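Local coordinates for protein dehydrogenase (PDB 3UOE) that is probably an oxidoreductase of the LDH2/MDH2 family, the group that includes malate and L-lactate dehydrogenases, at residues A37-R42 and S77-G82; V167-F170 and A175-G178; G205-H210 and P219-D224. One frame throughout, in Å; residues are numbered along the deposited sequence.

Contact 1. Residues A37-R42 and S77-G82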
loop_
_atom_site.group_PDB
_atom_site.type_symbol
_atom_site.label_atom_id
_atom_site.label_comp_id
_atom_site.label_asym_id
_atom_site.label_seq_id
_atom_site.Cartn_x
_atom_site.Cartn_y
_atom_site.Cartn_z
ATOM N N ALA A 37 -4.130 17.542 30.963
ATOM C CA ALA A 37 -3.892 17.535 32.405
ATOM C C ALA A 37 -3.619 16.125 32.918
ATOM O O ALA A 37 -2.765 15.935 33.778
ATOM C CB ALA A 37 -5.073 18.183 33.171
ATOM N N LEU A 38 -4.339 15.142 32.382
ATOM C CA LEU A 38 -4.114 13.752 32.758
ATOM C C LEU A 38 -2.717 13.285 32.334
ATOM O O LEU A 38 -1.981 12.704 33.128
ATOM C CB LEU A 38 -5.195 12.845 32.177
ATOM C CG LEU A 38 -6.605 13.043 32.736
ATOM C CD1 LEU A 38 -7.641 12.390 31.834
ATOM C CD2 LEU A 38 -6.718 12.522 34.172
ATOM N N LEU A 39 -2.347 13.547 31.089
ATOM C CA LEU A 39 -1.000 13.218 30.641
ATOM C C LEU A 39 0.033 13.886 31.549
ATOM O O LEU A 39 0.958 13.246 32.034
ATOM C CB LEU A 39 -0.775 13.666 29.197
ATOM C CG LEU A 39 -1.046 12.738 28.003
ATOM C CD1 LEU A 39 -1.003 11.275 28.391
ATOM C CD2 LEU A 39 -2.334 13.074 27.280
ATOM N N GLU A 40 -0.141 15.180 31.787
ATOM C CA GLU A 40 0.823 15.935 32.571
ATOM C C GLU A 40 0.942 15.428 34.005
ATOM O O GLU A 40 2.022 15.470 34.588
ATOM C CB GLU A 40 0.505 17.432 32.536
ATOM C CG GLU A 40 0.698 18.044 31.158
ATOM C CD GLU A 40 0.354 19.520 31.102
ATOM O OE1 GLU A 40 -0.381 20.011 31.985
ATOM O OE2 GLU A 40 0.825 20.189 30.158
ATOM N N LYS A 41 -0.156 14.944 34.573
ATOM C CA LYS A 41 -0.094 14.330 35.899
ATOM C C LYS A 41 0.904 13.170 35.902
ATOM O O LYS A 41 1.369 12.738 36.944
ATOM C CB LYS A 41 -1.470 13.812 36.323
ATOM C CG LYS A 41 -2.387 14.858 36.942
ATOM C CD LYS A 41 -3.799 14.299 37.142
ATOM C CE LYS A 41 -4.586 15.119 38.161
ATOM N NZ LYS A 41 -4.445 16.588 37.936
ATOM N N ARG A 42 1.228 12.659 34.726
ATOM C CA ARG A 42 2.151 11.542 34.631
ATOM C C ARG A 42 3.583 11.966 34.249
ATOM O O ARG A 42 4.448 11.122 33.962
ATOM C CB ARG A 42 1.572 10.495 33.674
ATOM C CG ARG A 42 0.579 9.573 34.386
ATOM C CD ARG A 42 -0.778 9.460 33.701
ATOM N NE ARG A 42 -1.670 8.605 34.486
ATOM C CZ ARG A 42 -2.739 9.035 35.157
ATOM N NH1 ARG A 42 -3.105 10.316 35.124
ATOM N NH2 ARG A 42 -3.459 8.166 35.848
ATOM N N SER A 77 -2.628 4.417 32.012
ATOM C CA SER A 77 -2.299 3.261 32.842
ATOM C C SER A 77 -0.873 2.761 32.569
ATOM O O SER A 77 -0.123 2.426 33.488
ATOM C CB SER A 77 -3.323 2.143 32.608
ATOM O OG SER A 77 -3.109 1.070 33.488
ATOM N N ARG A 78 -0.506 2.720 31.296
ATOM C CA ARG A 78 0.816 2.254 30.905
ATOM C C ARG A 78 1.906 3.191 31.416
ATOM O O ARG A 78 2.997 2.760 31.775
ATOM C CB ARG A 78 0.895 2.079 29.387
ATOM C CG ARG A 78 0.029 0.934 28.857
ATOM C CD ARG A 78 0.170 0.754 27.335
ATOM N NE ARG A 78 1.537 0.402 26.964
ATOM C CZ ARG A 78 2.041 -0.828 27.025
ATOM N NH1 ARG A 78 1.284 -1.849 27.429
ATOM N NH2 ARG A 78 3.302 -1.040 26.668
ATOM N N LEU A 79 1.596 4.477 31.453
ATOM C CA LEU A 79 2.515 5.454 32.001
ATOM C C LEU A 79 2.709 5.231 33.498
ATOM O O LEU A 79 3.838 5.173 33.980
ATOM C CB LEU A 79 1.989 6.863 31.733
ATOM C CG LEU A 79 2.098 7.343 30.285
ATOM C CD1 LEU A 79 1.171 8.514 30.028
ATOM C CD2 LEU A 79 3.554 7.689 29.922
ATOM N N ASP A 80 1.600 5.109 34.224
ATOM C CA ASP A 80 1.627 4.876 35.667
ATOM C C ASP A 80 2.411 3.616 36.035
ATOM O O ASP A 80 2.883 3.471 37.161
ATOM C CB ASP A 80 0.203 4.712 36.202
ATOM C CG ASP A 80 -0.550 6.023 36.282
ATOM O OD1 ASP A 80 0.089 7.100 36.387
ATOM O OD2 ASP A 80 -1.795 5.975 36.251
ATOM N N LYS A 81 2.516 2.686 35.097
ATOM C CA LYS A 81 3.053 1.380 35.433
ATOM C C LYS A 81 4.465 1.202 34.919
ATOM O O LYS A 81 5.050 0.136 35.075
ATOM C CB LYS A 81 2.140 0.270 34.915
ATOM C CG LYS A 81 0.817 0.162 35.678
ATOM C CD LYS A 81 -0.039 -0.960 35.105
ATOM C CE LYS A 81 -1.360 -1.117 35.851
ATOM N NZ LYS A 81 -1.183 -1.588 37.254
ATOM N N GLY A 82 5.009 2.247 34.308
ATOM C CA GLY A 82 6.372 2.198 33.805
ATOM C C GLY A 82 6.525 1.429 32.503
ATOM O O GLY A 82 7.635 1.078 32.097
#
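R42 reaches across to L79 and D80, and its side chain contributes the largest single share of the buried surface. Its CB lies 4.1 Å from L79 CB and its CG 4.0 Å from the same atom, so the aliphatic root of the arginine rests on the leucine. CG and CD run beside D80 OD1, CG 3.2 Å from it, and a turn about the CB-CG bond (chi2 128°) brings NE close to the same oxygen. NH2 ends the chain in a 2.8 Å salt bridge to D80 OD2. OD2 accepts on its syn lone pair, but the N-H...O angle is 145° and the guanidinium and carboxylate planes are turned 39° apart, so the two groups do not lie flat. NH1 turns back to the last turn of helix 28-41 and makes a weak bond of 3.3 Å to L38 O, which lies in the guanidinium plane; NE has a weak bond to L76 O. Beside the salt bridge L39 CD1 meets L79 CD1 at 3.9 Å. The contact joins the C-terminal ends of helices 28-41 and 72-80, the latter closed by a Schellman motif at G82, while helix 46-61 packs against L39 and helix 345-355 against L38.

Contact 2. Residues V167-F170 and A175-G178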
loop_
_atom_site.group_PDB
_atom_site.type_symbol
_atom_site.label_atom_id
_atom_site.label_comp_id
_atom_site.label_asym_id
_atom_site.label_seq_id
_atom_site.Cartn_x
_atom_site.Cartn_y
_atom_site.Cartn_z
ATOM N N VAL A 167 -6.386 -10.147 12.993
ATOM C CA VAL A 167 -6.978 -10.314 11.672
ATOM C C VAL A 167 -6.607 -11.673 11.114
ATOM O O VAL A 167 -5.442 -12.064 11.154
ATOM C CB VAL A 167 -6.436 -9.232 10.705
ATOM C CG1 VAL A 167 -6.931 -9.464 9.272
ATOM C CG2 VAL A 167 -6.801 -7.827 11.207
ATOM N N HIS A 168 -7.577 -12.403 10.583
ATOM C CA HIS A 168 -7.246 -13.697 9.995
ATOM C C HIS A 168 -6.878 -13.550 8.532
ATOM O O HIS A 168 -7.317 -12.619 7.875
ATOM C CB HIS A 168 -8.381 -14.712 10.171
ATOM C CG HIS A 168 -9.670 -14.309 9.535
ATOM N ND1 HIS A 168 -9.860 -14.297 8.169
ATOM C CD2 HIS A 168 -10.858 -13.953 10.083
ATOM C CE1 HIS A 168 -11.099 -13.927 7.900
ATOM N NE2 HIS A 168 -11.728 -13.713 9.046
ATOM N N PRO A 169 -6.068 -14.477 8.014
ATOM C CA PRO A 169 -5.777 -14.429 6.579
ATOM C C PRO A 169 -7.040 -14.724 5.784
ATOM O O PRO A 169 -7.996 -15.290 6.323
ATOM C CB PRO A 169 -4.771 -15.567 6.385
ATOM C CG PRO A 169 -4.307 -15.948 7.766
ATOM C CD PRO A 169 -5.438 -15.633 8.672
ATOM N N PHE A 170 -7.042 -14.343 4.516
ATOM C CA PHE A 170 -8.087 -14.767 3.609
ATOM C C PHE A 170 -8.021 -16.296 3.532
ATOM O O PHE A 170 -6.948 -16.862 3.331
ATOM C CB PHE A 170 -7.871 -14.127 2.237
ATOM C CG PHE A 170 -8.928 -14.469 1.233
ATOM C CD1 PHE A 170 -10.172 -13.862 1.280
ATOM C CD2 PHE A 170 -8.680 -15.401 0.237
ATOM C CE1 PHE A 170 -11.154 -14.184 0.356
ATOM C CE2 PHE A 170 -9.658 -15.724 -0.701
ATOM C CZ PHE A 170 -10.896 -15.119 -0.639
ATOM N N ALA A 175 -6.664 -15.353 14.212
ATOM C CA ALA A 175 -6.006 -14.058 14.302
ATOM C C ALA A 175 -4.490 -14.236 14.205
ATOM O O ALA A 175 -3.881 -14.809 15.102
ATOM C CB ALA A 175 -6.374 -13.387 15.610
ATOM N N LEU A 176 -3.881 -13.729 13.132
ATOM C CA LEU A 176 -2.453 -13.949 12.895
ATOM C C LEU A 176 -1.756 -12.725 12.327
ATOM O O LEU A 176 -0.520 -12.669 12.252
ATOM C CB LEU A 176 -2.259 -15.131 11.948
ATOM C CG LEU A 176 -2.622 -16.495 12.532
ATOM C CD1 LEU A 176 -2.781 -17.545 11.429
ATOM C CD2 LEU A 176 -1.590 -16.922 13.573
ATOM N N ILE A 177 -2.559 -11.747 11.931
ATOM C CA ILE A 177 -2.068 -10.546 11.269
ATOM C C ILE A 177 -2.632 -9.333 12.010
ATOM O O ILE A 177 -3.731 -9.400 12.576
ATOM C CB ILE A 177 -2.523 -10.540 9.780
ATOM C CG1 ILE A 177 -2.022 -11.806 9.066
ATOM C CG2 ILE A 177 -2.067 -9.273 9.047
ATOM C CD1 ILE A 177 -2.752 -12.118 7.758
ATOM N N GLY A 178 -1.890 -8.230 12.017
ATOM C CA GLY A 178 -2.351 -7.024 12.685
ATOM C C GLY A 178 -3.364 -6.268 11.841
ATOM O O GLY A 178 -3.590 -6.621 10.676
#
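V167 and I177 pair through two backbone hydrogen bonds, V167 N to I177 O at 2.8 Å and I177 N to V167 O at 3.0 Å, which define an antiparallel hydrogen-bonded pair. L176 N also donates to V167 O, so two successive residues, L176 and I177, stand opposite the one residue V167, a classic beta bulge. The two donors reach that one oxygen differently. I177 N lies in the carbonyl plane, whereas L176 N stands 47° out of it, although its N-H points almost straight at the oxygen (179°). A buried acceptor is therefore gripped by two N-H groups. The bridge is a single one, set in the connection between strands 156-161 and 182-186 of the mixed sheet.

Outside this core, the branched side chains pack along the backbone. V167 CG2, placed anti to its carbonyl carbon, comes within 3.5 Å of G178 O, and V167 CB is 4.2 Å from I177 CB. The I177 side chain crosses that of P169 at a slant, its CD1 4.0 Å from P169 CA and 4.1 Å from P169 CG, and L176 CD1 lies 4.3 Å from the same CG. Y250 of helix 246-264 packs on both P169 and I177, and E257 OE1 of that helix accepts from G178 N. The second subunit also reaches the site: its Y306 packs on I177 and is hydrogen-bonded through OH to L176 O, while its V322 lies on P169. The bulge thus sits where the loop meets both helix 246-264 and the dimer interface. H168 turns away from the bulge, and its ND1 donates to P169 O at 2.8 Å, with that oxygen lying 8° out of the imidazole plane.

Contact 3. Residues G205-H210 and P219-D224; sequences GKINNH and PGWAVD
The six-membered ring of W221 meets three residues of helix 204-213. Toward H210 the indole makes an edge-to-face (T-shaped) pair: the ring centroids are 5.4 Å apart, the planes stand at 71°, and W221 CZ3 lies 4.0 Å above the imidazole plane, displaced toward its rim. K206 comes across the indole at about a right angle, its CD 3.6 Å from W221 CH2. An extended start, CG anti to the backbone N (chi1 -176°) with chi2 also near anti, carries CD out to the ring; the chain bends only beyond it. I207 completes the first shell, with CG1 4.1 Å from W221 CE3, while its CD1 continues to A222 CB at 4.4 Å.

Several neighbours position these groups. H210 ND1 is hydrogen-bonded to A216 O, which restrains the turn of the imidazole, and V202 packs on both I207 and W221. Strand 222-223 is the middle strand of the small three-stranded sheet, backbone bonds join A222 to T230 and W221 to A242, and A236 of helix 233-237 lies against I207 and A222. An alanine at W221 is likely to open a gap beside the helix, leaving the H210 face without its aromatic partner and K206 CD without support. No hydrogen bond crosses, so helix 204-213 and residues 219-224 are joined by aromatic and aliphatic contact alone; H210 uses ND1 on A216 O and offers its face to the indole edge.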
loop_
_atom_site.group_PDB
_atom_site.type_symbol
_atom_site.label_atom_id
_atom_site.label_comp_id
_atom_site.label_asym_id
_atom_site.label_seq_id
_atom_site.Cartn_x
_atom_site.Cartn_y
_atom_site.Cartn_z
ATOM N N GLY A 205 -10.813 -1.541 17.555
ATOM C CA GLY A 205 -11.303 -0.405 18.309
ATOM C C GLY A 205 -12.797 -0.214 18.124
ATOM O O GLY A 205 -13.522 0.004 19.094
ATOM N N LYS A 206 -13.260 -0.303 16.880
ATOM C CA LYS A 206 -14.682 -0.157 16.582
ATOM C C LYS A 206 -15.492 -1.323 17.128
ATOM O O LYS A 206 -16.629 -1.149 17.560
ATOM C CB LYS A 206 -14.925 -0.025 15.080
ATOM C CG LYS A 206 -16.378 0.228 14.727
ATOM C CD LYS A 206 -16.613 0.087 13.249
ATOM C CE LYS A 206 -16.062 1.273 12.484
ATOM N NZ LYS A 206 -16.956 2.456 12.616
ATOM N N ILE A 207 -14.913 -2.516 17.108
ATOM C CA ILE A 207 -15.617 -3.663 17.647
ATOM C C ILE A 207 -15.756 -3.524 19.161
ATOM O O ILE A 207 -16.797 -3.850 19.722
ATOM C CB ILE A 207 -14.944 -5.002 17.262
ATOM C CG1 ILE A 207 -15.277 -5.359 15.812
ATOM C CG2 ILE A 207 -15.401 -6.131 18.187
ATOM C CD1 ILE A 207 -14.555 -6.600 15.319
ATOM N N ASN A 208 -14.708 -3.024 19.808
ATOM C CA ASN A 208 -14.726 -2.804 21.252
ATOM C C ASN A 208 -15.833 -1.836 21.624
ATOM O O ASN A 208 -16.566 -2.059 22.587
ATOM C CB ASN A 208 -13.380 -2.270 21.741
ATOM C CG ASN A 208 -12.262 -3.282 21.588
ATOM O OD1 ASN A 208 -12.506 -4.474 21.400
ATOM N ND2 ASN A 208 -11.031 -2.813 21.661
ATOM N N ASN A 209 -15.956 -0.771 20.838
ATOM C CA ASN A 209 -17.033 0.192 21.004
ATOM C C ASN A 209 -18.406 -0.470 20.903
ATOM O O ASN A 209 -19.318 -0.132 21.660
ATOM C CB ASN A 209 -16.902 1.335 19.998
ATOM C CG ASN A 209 -18.079 2.294 20.047
ATOM O OD1 ASN A 209 -19.135 2.035 19.458
ATOM N ND2 ASN A 209 -17.902 3.416 20.748
ATOM N N HIS A 210 -18.559 -1.420 19.985
ATOM C CA HIS A 210 -19.791 -2.193 19.942
ATOM C C HIS A 210 -19.978 -3.045 21.200
ATOM O O HIS A 210 -21.042 -3.016 21.827
ATOM C CB HIS A 210 -19.855 -3.069 18.695
ATOM C CG HIS A 210 -20.241 -2.326 17.455
ATOM N ND1 HIS A 210 -21.378 -2.620 16.733
ATOM C CD2 HIS A 210 -19.639 -1.301 16.808
ATOM C CE1 HIS A 210 -21.456 -1.813 15.690
ATOM N NE2 HIS A 210 -20.414 -1.001 15.714
ATOM N N PRO A 219 -22.760 -8.959 10.195
ATOM C CA PRO A 219 -22.184 -10.257 9.849
ATOM C C PRO A 219 -21.064 -10.025 8.843
ATOM O O PRO A 219 -21.179 -9.114 8.017
ATOM C CB PRO A 219 -23.358 -10.975 9.175
ATOM C CG PRO A 219 -24.176 -9.836 8.601
ATOM C CD PRO A 219 -24.128 -8.800 9.671
ATOM N N GLY A 220 -19.997 -10.814 8.915
ATOM C CA GLY A 220 -18.896 -10.664 7.979
ATOM C C GLY A 220 -17.684 -9.917 8.516
ATOM O O GLY A 220 -16.604 -9.979 7.933
ATOM N N TRP A 221 -17.847 -9.203 9.621
ATOM C CA TRP A 221 -16.719 -8.492 10.216
ATOM C C TRP A 221 -15.734 -9.472 10.831
ATOM O O TRP A 221 -14.524 -9.340 10.647
ATOM C CB TRP A 221 -17.196 -7.502 11.290
ATOM C CG TRP A 221 -17.737 -6.213 10.740
ATOM C CD1 TRP A 221 -18.044 -5.945 9.444
ATOM C CD2 TRP A 221 -18.072 -5.031 11.487
ATOM N NE1 TRP A 221 -18.527 -4.668 9.328
ATOM C CE2 TRP A 221 -18.562 -4.088 10.559
ATOM C CE3 TRP A 221 -18.005 -4.685 12.841
ATOM C CZ2 TRP A 221 -18.984 -2.811 10.948
ATOM C CZ3 TRP A 221 -18.424 -3.415 13.224
ATOM C CH2 TRP A 221 -18.905 -2.492 12.278
ATOM N N ALA A 222 -16.259 -10.458 11.553
ATOM C CA ALA A 222 -15.432 -11.278 12.427
ATOM C C ALA A 222 -15.924 -12.711 12.591
ATOM O O ALA A 222 -17.063 -13.039 12.270
ATOM C CB ALA A 222 -15.303 -10.620 13.798
ATOM N N VAL A 223 -15.033 -13.557 13.101
ATOM C CA VAL A 223 -15.379 -14.914 13.500
ATOM C C VAL A 223 -15.013 -15.030 14.959
ATOM O O VAL A 223 -14.228 -14.232 15.460
ATOM C CB VAL A 223 -14.604 -15.974 12.699
ATOM C CG1 VAL A 223 -15.008 -15.935 11.245
ATOM C CG2 VAL A 223 -13.091 -15.773 12.853
ATOM N N ASP A 224 -15.579 -16.006 15.655
ATOM C CA ASP A 224 -15.240 -16.182 17.062
ATOM C C ASP A 224 -13.936 -16.954 17.191
ATOM O O ASP A 224 -13.289 -17.255 16.188
ATOM C CB ASP A 224 -16.370 -16.869 17.831
ATOM C CG ASP A 224 -16.744 -18.208 17.244
ATOM O OD1 ASP A 224 -15.833 -18.941 16.788
ATOM O OD2 ASP A 224 -17.953 -18.526 17.242
#

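In the fold
Contacts 2 and 3 are neighbours and contact 1 stands apart. The centres of contacts 2 and 3 are 14 Å apart, and the two touch where H168 CD2 packs 4.0 Å from V223 CG2. Strand 240-241 serves both: H168 is backbone hydrogen-bonded to I241 and V223 to A240, and I207 packs on I241. Contact 1, in the helices near the N-terminal end of the chain, has its centre 32 Å from that of contact 2 and 29 Å from that of contact 3, with nearest atoms about 16 Å and 13 Å away. Of contacts 1 and 2, it is contact 2 that meets the second subunit.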